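Local coordinates for inactivation-no-after-potential D protein (Drosophila melanogaster, PDB 5F67) that binds the tail of the TRP channel through its third PDZ domain, and probably serves as a scaffold for phototransduction proteins, at residues Lys23-Gln28 / Gly66-Asp71; Val27-Glu32 / Ser60-Ala65; Met38-Lys43 / Phe52-Arg57; Leu74-Asp79 / Gly98-Ile103. One frame throughout, in Å; residues are numbered along the deposited sequence.

Contact 1 of 4, residues Lys23-Gln28 / Gly66-Asp71; sequences KARTVQ and GVKVGD
R25 and D71 form a salt bridge that joins strand 25-30 to the loop before strand 72-76, with R25 NH2 2.7 Å from D71 OD2. The bond is nearly straight (156° at the hydrogen). It arrives on the syn side, tilted out of the carboxylate plane, and almost in the plane of the guanidinium; the two flat groups are themselves turned 76° apart. The reach comes from a chi1 of 67°, which sets CG of R25 between its backbone N and carbonyl carbon, and from a chain that then runs extended to NE.

Further hydrogen bonds fix the charged pair. R25 NH2 also gives a more bent bond to the backbone, 2.9 Å from G66 O, where the chain leaves helix 61-64 through a Schellman motif. On the carboxylate, D71 OD2 takes K68 N at 3.0 Å from the face opposite R25, while D71 OD1 bonds to the hydroxyl of T106. With an alanine here instead of R25, D71 is likely to lose its cationic mate and G66 O this donor.

Apolar contact is slight: V27 CG2 meets V67 CG2 at 4.3 Å, beside M102 and L104 of strand 99-105.

The loop half is self-braced as well, since D71 N bonds back to K68 O at 3.1 Å in a type II turn. An aspartate that both ties its own turn and receives an arginine from the sheet is a worked example of how a side-chain bridge links the edge strand of a PDZ domain to the connection that follows its short helix.

Contact 2 of 4, residues Val27-Glu32 / Ser60-Ala65; sequences VQVRKE and SNAELA
V29 lies over A62 where the short helix 61-64 passes strand 25-30, the CA of V29 being 5.9 Å from the CA of A62. The two methyls of V29 divide the work. CG1, set anti to the backbone N (chi1 -179°), rests on the first helical turn 3.6 Å from A62 N and also touches CB of N61, whereas CG2 meets A65 CB at 3.7 Å. The polar half belongs to N61, whose amide nitrogen spends both hydrogens across the contact. N61 ND2 lies 2.7 Å from R30 O and 3.0 Å from E32 OE1, both bonds almost straight and in the amide plane. E32 crosses N61 at about a right angle and is met from above its carboxylate plane. A leucine in place of N61 has no N-H to offer, so R30 O and E32 OE1 would probably both lose this donor, leaving E32 freer to turn. One residue earlier, S60 OG caps the helix by accepting from E63 N at 3.3 Å. The chemistry thus separates into an apolar seat under the helix and an amide nitrogen that gives two hydrogen bonds at its N-terminal end, tying the backbone at R30 and the side chain of E32 to the first helical turn.

Contact 3 of 4, residues Met38-Lys43 / Phe52-Arg57; sequences MVIYGK and FISDLR
M38 pairs with D55, and I40 with F52, in the antiparallel hairpin of strands 37-44 and 50-56, whose register shifts by one residue at a classic beta bulge between M38 and V39. The short strand axes run at 144° to each other. At the far end the ladder is regular: I40 N lies 3.0 Å from F52 O, F52 N returns the bond to I40 O, and V39 and I53 follow as a non-hydrogen-bonded pair. At the bulge, S54 and D55 both face M38. M38 O takes S54 N at 2.8 Å and D55 N more weakly at 3.5 Å, while M38 N reaches D55 O at 3.1 Å. S54 makes room for the extra residue by leaving the extended conformation (psi -18°).

M38 and D55 lie alongside each other, pointing the same way, on the face that also carries I40 and F52. S54 points to the partner strand, and its CB is held against both branches of I40, CG2 at 3.6 Å. The F52 ring turns toward the hairpin end, where its CE1 is 3.5 Å from G42 O, which lies near the ring plane at its edge. V39 CG1 touches I53 CD1 at 3.9 Å, although the side chains of this pair diverge.

V39 also packs on Y86, T90 and L93 of helix 86-95, and I53 bonds through its backbone to G70 and D71. Polar side chains of the bound peptide bond to D55 OD2 and L56 O, and R57 NH2 bonds to its backbone, placing the bulged end of strand 50-56, just before helix 61-64, beside the recognition site.

Contact 4 of 4, residues Leu74-Asp79 / Gly98-Ile103; sequences LAVNQD and GVVTMI
N77 crosses T101 obliquely and uses its side chain as if it were one more rung of backbone. With CG anti to the carbonyl carbon (chi1 -69°), the amide swings along the partner strand, and N77 OD1 accepts T101 N at 2.9 Å. N77 N lies 2.6 Å from T101 O, so one asparagine both gives and takes with the same residue. A water bridges the other end of the amide: N77 ND2 donates to it at 3.0 Å, and the water donates to V99 O. The T101 hydroxyl turns to Q28 of strand 25-30.

V76 CG1 meets V100 CG1 at 3.8 Å on the side packed by L93 of helix 86-95. I103 lies on the reverse face with A75, its CD1 3.8 Å from A75 CB, and its CG2 branch meets L74 CB at 4.0 Å, the two side chains crossing at about a right angle. I17 covers this group. L74 and A75 both face I103, L74 N bonding to I103 O at 2.8 Å. This classic bulge and the ladder pair strands 72-76 and 99-105 in the antiparallel sheet of the PDZ fold; the type II' turn V76-D79 leads on to strand 79-80.

In the fold
Strand 25-30 opens two loops at once. Contacts 1 and 2 start from the same stretch, sharing V27 and Q28; contact 1 closes at the connection before strand 72-76 and contact 2 at helix 61-64, so 27-65 lies inside 23-71. Contact 3, the hairpin of strands 37-44 and 50-56, is nested inside both. Contact 4 comes afterwards in series, closing a separate loop that carries helix 86-95. The parts still meet in space: strand 99-105 of contact 4 pairs with strand 25-30, V29 bonding to V100 through the backbone, and V67 N of contact 1 probably bonds to A62 O of contact 2. Contacts 3 and 4 lie on opposite sides of the domain centre.

Contact 1 of 4, residues Lys23-Gln28 / Gly66-Asp71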
loop_
_atom_site.group_PDB
_atom_site.type_symbol
_atom_site.label_atom_id
_atom_site.label_comp_id
_atom_site.label_asym_id
_atom_site.label_seq_id
_atom_site.Cartn_x
_atom_site.Cartn_y
_atom_site.Cartn_z
ATOM N N LYS A 23 -4.268 12.451 9.837
ATOM C CA LYS A 23 -3.942 11.210 10.554
ATOM C C LYS A 23 -3.155 10.218 9.700
ATOM O O LYS A 23 -2.843 9.107 10.154
ATOM C CB LYS A 23 -5.211 10.548 11.109
ATOM C CG LYS A 23 -5.943 11.411 12.133
ATOM C CD LYS A 23 -5.005 11.841 13.260
ATOM N N ALA A 24 -2.802 10.623 8.479
ATOM C CA ALA A 24 -2.006 9.753 7.608
ATOM C C ALA A 24 -0.592 9.613 8.171
ATOM O O ALA A 24 -0.150 10.448 8.973
ATOM C CB ALA A 24 -1.957 10.303 6.183
ATOM N N ARG A 25 0.112 8.563 7.757
ATOM C CA ARG A 25 1.460 8.336 8.259
ATOM C C ARG A 25 2.355 7.859 7.123
ATOM O O ARG A 25 1.879 7.416 6.077
ATOM C CB ARG A 25 1.434 7.281 9.375
ATOM C CG ARG A 25 1.041 5.879 8.875
ATOM C CD ARG A 25 0.696 4.914 10.020
ATOM N NE ARG A 25 0.572 3.526 9.546
ATOM C CZ ARG A 25 -0.530 3.028 8.997
ATOM N NH1 ARG A 25 -1.595 3.807 8.855
ATOM N NH2 ARG A 25 -0.577 1.755 8.597
ATOM N N THR A 26 3.661 7.967 7.320
ATOM C CA THR A 26 4.603 7.516 6.309
ATOM C C THR A 26 5.270 6.224 6.756
ATOM O O THR A 26 5.798 6.155 7.868
ATOM C CB THR A 26 5.704 8.586 6.114
ATOM O OG1 THR A 26 5.116 9.773 5.564
ATOM C CG2 THR A 26 6.781 8.076 5.177
ATOM N N VAL A 27 5.255 5.203 5.899
ATOM C CA VAL A 27 6.025 3.993 6.170
ATOM C C VAL A 27 7.107 3.816 5.116
ATOM O O VAL A 27 6.966 4.287 3.989
ATOM C CB VAL A 27 5.141 2.724 6.222
ATOM C CG1 VAL A 27 4.067 2.876 7.296
ATOM C CG2 VAL A 27 4.504 2.437 4.856
ATOM N N GLN A 28 8.185 3.132 5.486
ATOM C CA GLN A 28 9.292 2.888 4.570
ATOM C C GLN A 28 9.455 1.381 4.468
ATOM O O GLN A 28 9.903 0.738 5.418
ATOM C CB GLN A 28 10.586 3.492 5.137
ATOM C CG GLN A 28 10.490 4.992 5.471
ATOM C CD GLN A 28 10.441 5.881 4.234
ATOM O OE1 GLN A 28 10.581 5.408 3.095
ATOM N NE2 GLN A 28 10.230 7.182 4.450
ATOM N N GLY A 66 3.928 -2.283 9.661
ATOM C CA GLY A 66 2.659 -1.826 10.204
ATOM C C GLY A 66 1.620 -1.420 9.171
ATOM O O GLY A 66 0.665 -0.715 9.505
ATOM N N VAL A 67 1.789 -1.855 7.924
ATOM C CA VAL A 67 0.734 -1.665 6.923
ATOM C C VAL A 67 -0.439 -2.541 7.362
ATOM O O VAL A 67 -0.222 -3.684 7.790
ATOM C CB VAL A 67 1.212 -2.109 5.531
ATOM C CG1 VAL A 67 0.096 -1.950 4.479
ATOM C CG2 VAL A 67 2.464 -1.324 5.135
ATOM N N LYS A 68 -1.666 -2.015 7.288
ATOM C CA LYS A 68 -2.842 -2.793 7.673
ATOM C C LYS A 68 -3.795 -2.947 6.503
ATOM O O LYS A 68 -3.931 -2.029 5.681
ATOM C CB LYS A 68 -3.605 -2.118 8.820
ATOM C CG LYS A 68 -2.764 -1.836 10.048
ATOM C CD LYS A 68 -2.068 -3.089 10.549
ATOM C CE LYS A 68 -1.233 -2.772 11.787
ATOM N NZ LYS A 68 -0.214 -3.822 12.065
ATOM N N VAL A 69 -4.447 -4.106 6.429
ATOM C CA VAL A 69 -5.525 -4.301 5.462
ATOM C C VAL A 69 -6.592 -3.245 5.723
ATOM O O VAL A 69 -6.972 -3.008 6.877
ATOM C CB VAL A 69 -6.135 -5.719 5.557
ATOM C CG1 VAL A 69 -7.351 -5.857 4.644
ATOM C CG2 VAL A 69 -5.080 -6.780 5.211
ATOM N N GLY A 70 -7.063 -2.603 4.654
ATOM C CA GLY A 70 -8.059 -1.551 4.777
ATOM C C GLY A 70 -7.467 -0.149 4.737
ATOM O O GLY A 70 -8.205 0.824 4.564
ATOM N N ASP A 71 -6.147 -0.030 4.909
ATOM C CA ASP A 71 -5.507 1.293 4.877
ATOM C C ASP A 71 -5.684 1.924 3.502
ATOM O O ASP A 71 -5.610 1.222 2.487
ATOM C CB ASP A 71 -4.004 1.188 5.136
ATOM C CG ASP A 71 -3.661 1.004 6.597
ATOM O OD1 ASP A 71 -4.577 1.063 7.452
ATOM O OD2 ASP A 71 -2.453 0.814 6.888
#

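Contact 2 of 4, residues Val27-Glu32 / Ser60-Ala65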
loop_
_atom_site.group_PDB
_atom_site.type_symbol
_atom_site.label_atom_id
_atom_site.label_comp_id
_atom_site.label_asym_id
_atom_site.label_seq_id
_atom_site.Cartn_x
_atom_site.Cartn_y
_atom_site.Cartn_z
ATOM N N VAL A 27 5.255 5.203 5.899
ATOM C CA VAL A 27 6.025 3.993 6.170
ATOM C C VAL A 27 7.107 3.816 5.116
ATOM O O VAL A 27 6.966 4.287 3.989
ATOM C CB VAL A 27 5.141 2.724 6.222
ATOM C CG1 VAL A 27 4.067 2.876 7.296
ATOM C CG2 VAL A 27 4.504 2.437 4.856
ATOM N N GLN A 28 8.185 3.132 5.486
ATOM C CA GLN A 28 9.292 2.888 4.570
ATOM C C GLN A 28 9.455 1.381 4.468
ATOM O O GLN A 28 9.903 0.738 5.418
ATOM C CB GLN A 28 10.586 3.492 5.137
ATOM C CG GLN A 28 10.490 4.992 5.471
ATOM C CD GLN A 28 10.441 5.881 4.234
ATOM O OE1 GLN A 28 10.581 5.408 3.095
ATOM N NE2 GLN A 28 10.230 7.182 4.450
ATOM N N VAL A 29 9.105 0.806 3.322
ATOM C CA VAL A 29 9.069 -0.648 3.222
ATOM C C VAL A 29 10.024 -1.131 2.134
ATOM O O VAL A 29 9.903 -0.734 0.974
ATOM C CB VAL A 29 7.653 -1.134 2.897
ATOM C CG1 VAL A 29 7.619 -2.663 2.815
ATOM C CG2 VAL A 29 6.667 -0.617 3.947
ATOM N N ARG A 30 10.979 -1.981 2.504
ATOM C CA ARG A 30 11.938 -2.463 1.517
ATOM C C ARG A 30 11.344 -3.569 0.662
ATOM O O ARG A 30 10.812 -4.563 1.181
ATOM C CB ARG A 30 13.228 -2.948 2.196
ATOM C CG ARG A 30 14.370 -3.251 1.208
ATOM C CD ARG A 30 15.660 -3.679 1.932
ATOM N NE ARG A 30 16.004 -2.678 2.944
ATOM C CZ ARG A 30 16.766 -1.610 2.725
ATOM N NH1 ARG A 30 17.321 -1.409 1.530
ATOM N NH2 ARG A 30 16.978 -0.744 3.711
ATOM N N LYS A 31 11.437 -3.399 -0.657
ATOM C CA LYS A 31 10.964 -4.434 -1.566
ATOM C C LYS A 31 12.040 -5.493 -1.644
ATOM O O LYS A 31 13.137 -5.239 -2.144
ATOM C CB LYS A 31 10.687 -3.873 -2.962
ATOM C CG LYS A 31 10.130 -4.928 -3.905
ATOM C CD LYS A 31 9.822 -4.351 -5.277
ATOM C CE LYS A 31 8.446 -3.718 -5.318
ATOM N NZ LYS A 31 8.138 -3.336 -6.725
ATOM N N GLU A 32 11.744 -6.672 -1.110
ATOM C CA GLU A 32 12.652 -7.804 -1.231
ATOM C C GLU A 32 11.831 -8.912 -1.877
ATOM O O GLU A 32 11.142 -9.676 -1.190
ATOM C CB GLU A 32 13.212 -8.193 0.143
ATOM C CG GLU A 32 13.894 -7.012 0.859
ATOM C CD GLU A 32 14.515 -7.383 2.197
ATOM O OE1 GLU A 32 13.824 -7.996 3.044
ATOM O OE2 GLU A 32 15.706 -7.060 2.409
ATOM N N SER A 60 5.953 -10.593 5.690
ATOM C CA SER A 60 6.496 -9.660 4.703
ATOM C C SER A 60 6.965 -8.354 5.352
ATOM O O SER A 60 6.625 -8.054 6.503
ATOM C CB SER A 60 5.447 -9.356 3.629
ATOM O OG SER A 60 4.384 -8.574 4.174
ATOM N N ASN A 61 7.751 -7.573 4.614
ATOM C CA ASN A 61 8.222 -6.284 5.118
ATOM C C ASN A 61 7.082 -5.288 5.307
ATOM O O ASN A 61 7.148 -4.428 6.191
ATOM C CB ASN A 61 9.287 -5.705 4.186
ATOM C CG ASN A 61 10.560 -6.527 4.182
ATOM O OD1 ASN A 61 10.792 -7.346 5.077
ATOM N ND2 ASN A 61 11.399 -6.304 3.179
ATOM N N ALA A 62 6.036 -5.386 4.482
ATOM C CA ALA A 62 4.889 -4.508 4.681
ATOM C C ALA A 62 4.216 -4.820 6.009
ATOM O O ALA A 62 3.821 -3.909 6.739
ATOM C CB ALA A 62 3.886 -4.629 3.535
ATOM N N GLU A 63 4.081 -6.105 6.329
ATOM C CA GLU A 63 3.467 -6.473 7.606
ATOM C C GLU A 63 4.330 -5.964 8.763
ATOM O O GLU A 63 3.820 -5.390 9.735
ATOM C CB GLU A 63 3.275 -7.989 7.708
ATOM C CG GLU A 63 2.524 -8.422 8.965
ATOM C CD GLU A 63 2.508 -9.924 9.167
ATOM O OE1 GLU A 63 1.414 -10.474 9.426
ATOM O OE2 GLU A 63 3.589 -10.553 9.088
ATOM N N LEU A 64 5.641 -6.163 8.646
ATOM C CA LEU A 64 6.576 -5.714 9.677
ATOM C C LEU A 64 6.558 -4.205 9.908
ATOM O O LEU A 64 6.818 -3.753 11.027
ATOM C CB LEU A 64 7.994 -6.192 9.349
ATOM C CG LEU A 64 8.153 -7.707 9.505
ATOM C CD1 LEU A 64 9.454 -8.199 8.896
ATOM C CD2 LEU A 64 8.078 -8.084 10.980
ATOM N N ALA A 65 6.245 -3.438 8.861
ATOM C CA ALA A 65 6.224 -1.973 8.934
ATOM C C ALA A 65 4.900 -1.412 9.426
ATOM O O ALA A 65 4.748 -0.196 9.575
ATOM C CB ALA A 65 6.558 -1.369 7.578
#

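Contact 3 of 4, residues Met38-Lys43 / Phe52-Arg57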
loop_
_atom_site.group_PDB
_atom_site.type_symbol
_atom_site.label_atom_id
_atom_site.label_comp_id
_atom_site.label_asym_id
_atom_site.label_seq_id
_atom_site.Cartn_x
_atom_site.Cartn_y
_atom_site.Cartn_z
ATOM N N MET A 38 -1.465 -6.423 -1.455
ATOM C CA MET A 38 -2.304 -6.308 -2.643
ATOM C C MET A 38 -3.199 -5.103 -2.432
ATOM O O MET A 38 -3.420 -4.678 -1.289
ATOM C CB MET A 38 -3.149 -7.569 -2.845
ATOM C CG MET A 38 -2.324 -8.766 -3.235
ATOM S SD MET A 38 -3.298 -10.260 -3.159
ATOM C CE MET A 38 -2.009 -11.429 -3.562
ATOM N N VAL A 39 -3.710 -4.528 -3.518
ATOM C CA VAL A 39 -4.586 -3.382 -3.390
ATOM C C VAL A 39 -5.820 -3.585 -4.242
ATOM O O VAL A 39 -5.852 -4.459 -5.121
ATOM C CB VAL A 39 -3.894 -2.046 -3.788
ATOM C CG1 VAL A 39 -2.660 -1.787 -2.905
ATOM C CG2 VAL A 39 -3.480 -2.067 -5.264
ATOM N N ILE A 40 -6.840 -2.791 -3.946
ATOM C CA ILE A 40 -8.032 -2.729 -4.781
ATOM C C ILE A 40 -8.390 -1.268 -4.971
ATOM O O ILE A 40 -7.943 -0.392 -4.207
ATOM C CB ILE A 40 -9.227 -3.478 -4.141
ATOM C CG1 ILE A 40 -9.511 -2.962 -2.734
ATOM C CG2 ILE A 40 -8.980 -4.980 -4.116
ATOM C CD1 ILE A 40 -10.857 -3.421 -2.193
ATOM N N TYR A 41 -9.174 -0.987 -5.999
ATOM C CA TYR A 41 -9.821 0.303 -6.080
ATOM C C TYR A 41 -11.160 0.132 -5.374
ATOM O O TYR A 41 -11.978 -0.694 -5.787
ATOM C CB TYR A 41 -10.058 0.720 -7.539
ATOM C CG TYR A 41 -10.465 2.162 -7.636
ATOM C CD1 TYR A 41 -9.533 3.151 -7.948
ATOM C CD2 TYR A 41 -11.766 2.552 -7.357
ATOM C CE1 TYR A 41 -9.906 4.499 -8.008
ATOM C CE2 TYR A 41 -12.147 3.889 -7.415
ATOM C CZ TYR A 41 -11.212 4.852 -7.743
ATOM O OH TYR A 41 -11.587 6.177 -7.795
ATOM N N GLY A 42 -11.381 0.897 -4.313
ATOM C CA GLY A 42 -12.579 0.725 -3.519
ATOM C C GLY A 42 -13.137 2.028 -2.989
ATOM O O GLY A 42 -12.794 3.116 -3.463
ATOM N N LYS A 43 -14.006 1.914 -1.994
ATOM C CA LYS A 43 -14.700 3.078 -1.454
ATOM C C LYS A 43 -14.798 2.934 0.056
ATOM O O LYS A 43 -14.934 1.824 0.580
ATOM C CB LYS A 43 -16.107 3.159 -2.059
ATOM C CG LYS A 43 -16.672 4.564 -2.212
ATOM C CD LYS A 43 -17.886 4.536 -3.132
ATOM C CE LYS A 43 -18.085 5.870 -3.841
ATOM N NZ LYS A 43 -18.950 5.730 -5.054
ATOM N N PHE A 52 -7.009 1.078 -1.814
ATOM C CA PHE A 52 -6.930 0.566 -0.443
ATOM C C PHE A 52 -6.138 -0.727 -0.390
ATOM O O PHE A 52 -6.195 -1.542 -1.305
ATOM C CB PHE A 52 -8.335 0.320 0.118
ATOM C CG PHE A 52 -9.158 1.570 0.244
ATOM C CD1 PHE A 52 -9.890 2.047 -0.837
ATOM C CD2 PHE A 52 -9.190 2.276 1.438
ATOM C CE1 PHE A 52 -10.643 3.207 -0.729
ATOM C CE2 PHE A 52 -9.954 3.441 1.560
ATOM C CZ PHE A 52 -10.682 3.904 0.471
ATOM N N ILE A 53 -5.380 -0.918 0.683
ATOM C CA ILE A 53 -4.715 -2.199 0.895
ATOM C C ILE A 53 -5.791 -3.265 1.098
ATOM O O ILE A 53 -6.680 -3.089 1.933
ATOM C CB ILE A 53 -3.812 -2.166 2.145
ATOM C CG1 ILE A 53 -2.805 -1.014 2.054
ATOM C CG2 ILE A 53 -3.103 -3.516 2.339
ATOM C CD1 ILE A 53 -1.843 -1.129 0.862
ATOM N N SER A 54 -5.709 -4.364 0.346
ATOM C CA SER A 54 -6.747 -5.395 0.381
ATOM C C SER A 54 -6.237 -6.717 0.946
ATOM O O SER A 54 -7.022 -7.576 1.340
ATOM C CB SER A 54 -7.315 -5.617 -1.019
ATOM O OG SER A 54 -6.300 -6.058 -1.906
ATOM N N ASP A 55 -4.921 -6.892 0.968
ATOM C CA ASP A 55 -4.363 -8.085 1.578
ATOM C C ASP A 55 -2.934 -7.812 1.974
ATOM O O ASP A 55 -2.311 -6.855 1.508
ATOM C CB ASP A 55 -4.463 -9.304 0.639
ATOM C CG ASP A 55 -4.558 -10.621 1.395
ATOM O OD1 ASP A 55 -4.222 -10.663 2.600
ATOM O OD2 ASP A 55 -4.978 -11.629 0.787
ATOM N N LEU A 56 -2.414 -8.651 2.857
ATOM C CA LEU A 56 -1.104 -8.420 3.440
ATOM C C LEU A 56 -0.480 -9.786 3.623
ATOM O O LEU A 56 -1.138 -10.708 4.118
ATOM C CB LEU A 56 -1.273 -7.716 4.793
ATOM C CG LEU A 56 -0.034 -7.324 5.581
ATOM C CD1 LEU A 56 0.700 -6.206 4.866
ATOM C CD2 LEU A 56 -0.469 -6.888 6.975
ATOM N N ARG A 57 0.768 -9.938 3.194
ATOM C CA ARG A 57 1.425 -11.244 3.229
ATOM C C ARG A 57 2.118 -11.475 4.561
ATOM O O ARG A 57 2.914 -10.645 5.011
ATOM C CB ARG A 57 2.450 -11.341 2.097
ATOM C CG ARG A 57 3.261 -12.650 2.103
ATOM C CD ARG A 57 4.065 -12.773 0.824
ATOM N NE ARG A 57 5.082 -13.818 0.910
ATOM C CZ ARG A 57 5.567 -14.468 -0.144
ATOM N NH1 ARG A 57 5.126 -14.175 -1.367
ATOM N NH2 ARG A 57 6.502 -15.395 0.024
#

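Contact 4 of 4, residues Leu74-Asp79 / Gly98-Ile103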
loop_
_atom_site.group_PDB
_atom_site.type_symbol
_atom_site.label_atom_id
_atom_site.label_comp_id
_atom_site.label_asym_id
_atom_site.label_seq_id
_atom_site.Cartn_x
_atom_site.Cartn_y
_atom_site.Cartn_z
ATOM N N LEU A 74 -2.144 6.634 -0.141
ATOM C CA LEU A 74 -2.234 8.025 -0.581
ATOM C C LEU A 74 -1.045 8.481 -1.435
ATOM O O LEU A 74 -1.178 9.400 -2.242
ATOM C CB LEU A 74 -2.400 8.941 0.634
ATOM C CG LEU A 74 -3.620 8.594 1.494
ATOM C CD1 LEU A 74 -3.600 9.379 2.801
ATOM C CD2 LEU A 74 -4.893 8.892 0.739
ATOM N N ALA A 75 0.108 7.844 -1.265
ATOM C CA ALA A 75 1.257 8.114 -2.136
ATOM C C ALA A 75 2.225 6.946 -2.173
ATOM O O ALA A 75 2.325 6.185 -1.210
ATOM C CB ALA A 75 1.984 9.372 -1.687
ATOM N N VAL A 76 2.936 6.820 -3.289
ATOM C CA VAL A 76 4.032 5.860 -3.422
ATOM C C VAL A 76 5.257 6.672 -3.812
ATOM O O VAL A 76 5.287 7.250 -4.905
ATOM C CB VAL A 76 3.736 4.832 -4.513
ATOM C CG1 VAL A 76 4.930 3.871 -4.684
ATOM C CG2 VAL A 76 2.473 4.056 -4.165
ATOM N N ASN A 77 6.259 6.709 -2.933
ATOM C CA ASN A 77 7.390 7.623 -3.109
ATOM C C ASN A 77 6.858 9.028 -3.365
ATOM O O ASN A 77 6.012 9.495 -2.604
ATOM C CB ASN A 77 8.361 7.140 -4.197
ATOM C CG ASN A 77 9.123 5.888 -3.780
ATOM O OD1 ASN A 77 9.393 5.680 -2.596
ATOM N ND2 ASN A 77 9.465 5.044 -4.748
ATOM N N GLN A 78 7.304 9.692 -4.429
ATOM C CA GLN A 78 6.827 11.057 -4.683
ATOM C C GLN A 78 5.591 11.125 -5.584
ATOM O O GLN A 78 5.156 12.214 -5.963
ATOM C CB GLN A 78 7.951 11.930 -5.253
ATOM C CG GLN A 78 8.905 12.479 -4.195
ATOM C CD GLN A 78 8.264 13.569 -3.343
ATOM O OE1 GLN A 78 8.015 14.683 -3.817
ATOM N NE2 GLN A 78 7.987 13.248 -2.082
ATOM N N ASP A 79 5.026 9.972 -5.928
ATOM C CA ASP A 79 3.812 9.949 -6.752
ATOM C C ASP A 79 2.531 9.850 -5.916
ATOM O O ASP A 79 2.288 8.849 -5.240
ATOM C CB ASP A 79 3.875 8.807 -7.764
ATOM C CG ASP A 79 4.992 8.988 -8.779
ATOM O OD1 ASP A 79 4.837 9.832 -9.689
ATOM O OD2 ASP A 79 6.022 8.285 -8.671
ATOM N N GLY A 98 13.853 -1.027 -4.083
ATOM C CA GLY A 98 14.531 -0.646 -2.860
ATOM C C GLY A 98 13.545 -0.305 -1.768
ATOM O O GLY A 98 12.492 -0.946 -1.648
ATOM N N VAL A 99 13.872 0.712 -0.978
ATOM C CA VAL A 99 12.947 1.201 0.044
ATOM C C VAL A 99 11.847 2.055 -0.576
ATOM O O VAL A 99 12.111 3.108 -1.163
ATOM C CB VAL A 99 13.675 2.007 1.114
ATOM C CG1 VAL A 99 12.687 2.507 2.178
ATOM C CG2 VAL A 99 14.732 1.132 1.774
ATOM N N VAL A 100 10.608 1.598 -0.412
ATOM C CA VAL A 100 9.462 2.251 -1.025
ATOM C C VAL A 100 8.716 3.004 0.059
ATOM O O VAL A 100 8.334 2.426 1.082
ATOM C CB VAL A 100 8.528 1.226 -1.701
ATOM C CG1 VAL A 100 7.368 1.943 -2.420
ATOM C CG2 VAL A 100 9.312 0.358 -2.687
ATOM N N THR A 101 8.553 4.305 -0.154
ATOM C CA THR A 101 7.877 5.168 0.798
ATOM C C THR A 101 6.393 5.114 0.470
ATOM O O THR A 101 5.997 5.344 -0.678
ATOM C CB THR A 101 8.333 6.619 0.635
ATOM O OG1 THR A 101 9.754 6.699 0.787
ATOM C CG2 THR A 101 7.647 7.523 1.675
ATOM N N MET A 102 5.564 4.800 1.457
ATOM C CA MET A 102 4.130 4.843 1.225
ATOM C C MET A 102 3.471 5.718 2.281
ATOM O O MET A 102 3.849 5.679 3.450
ATOM C CB MET A 102 3.541 3.435 1.277
ATOM C CG MET A 102 4.035 2.537 0.140
ATOM S SD MET A 102 3.187 0.947 0.121
ATOM C CE MET A 102 3.975 0.108 1.496
ATOM N N ILE A 103 2.491 6.511 1.860
ATOM C CA ILE A 103 1.708 7.269 2.815
ATOM C C ILE A 103 0.396 6.535 2.927
ATOM O O ILE A 103 -0.284 6.289 1.920
ATOM C CB ILE A 103 1.447 8.709 2.348
ATOM C CG1 ILE A 103 2.773 9.477 2.280
ATOM C CG2 ILE A 103 0.515 9.409 3.324
ATOM C CD1 ILE A 103 2.629 10.902 1.777
HETATM O O HOH W 1 11.704 3.091 -4.114
#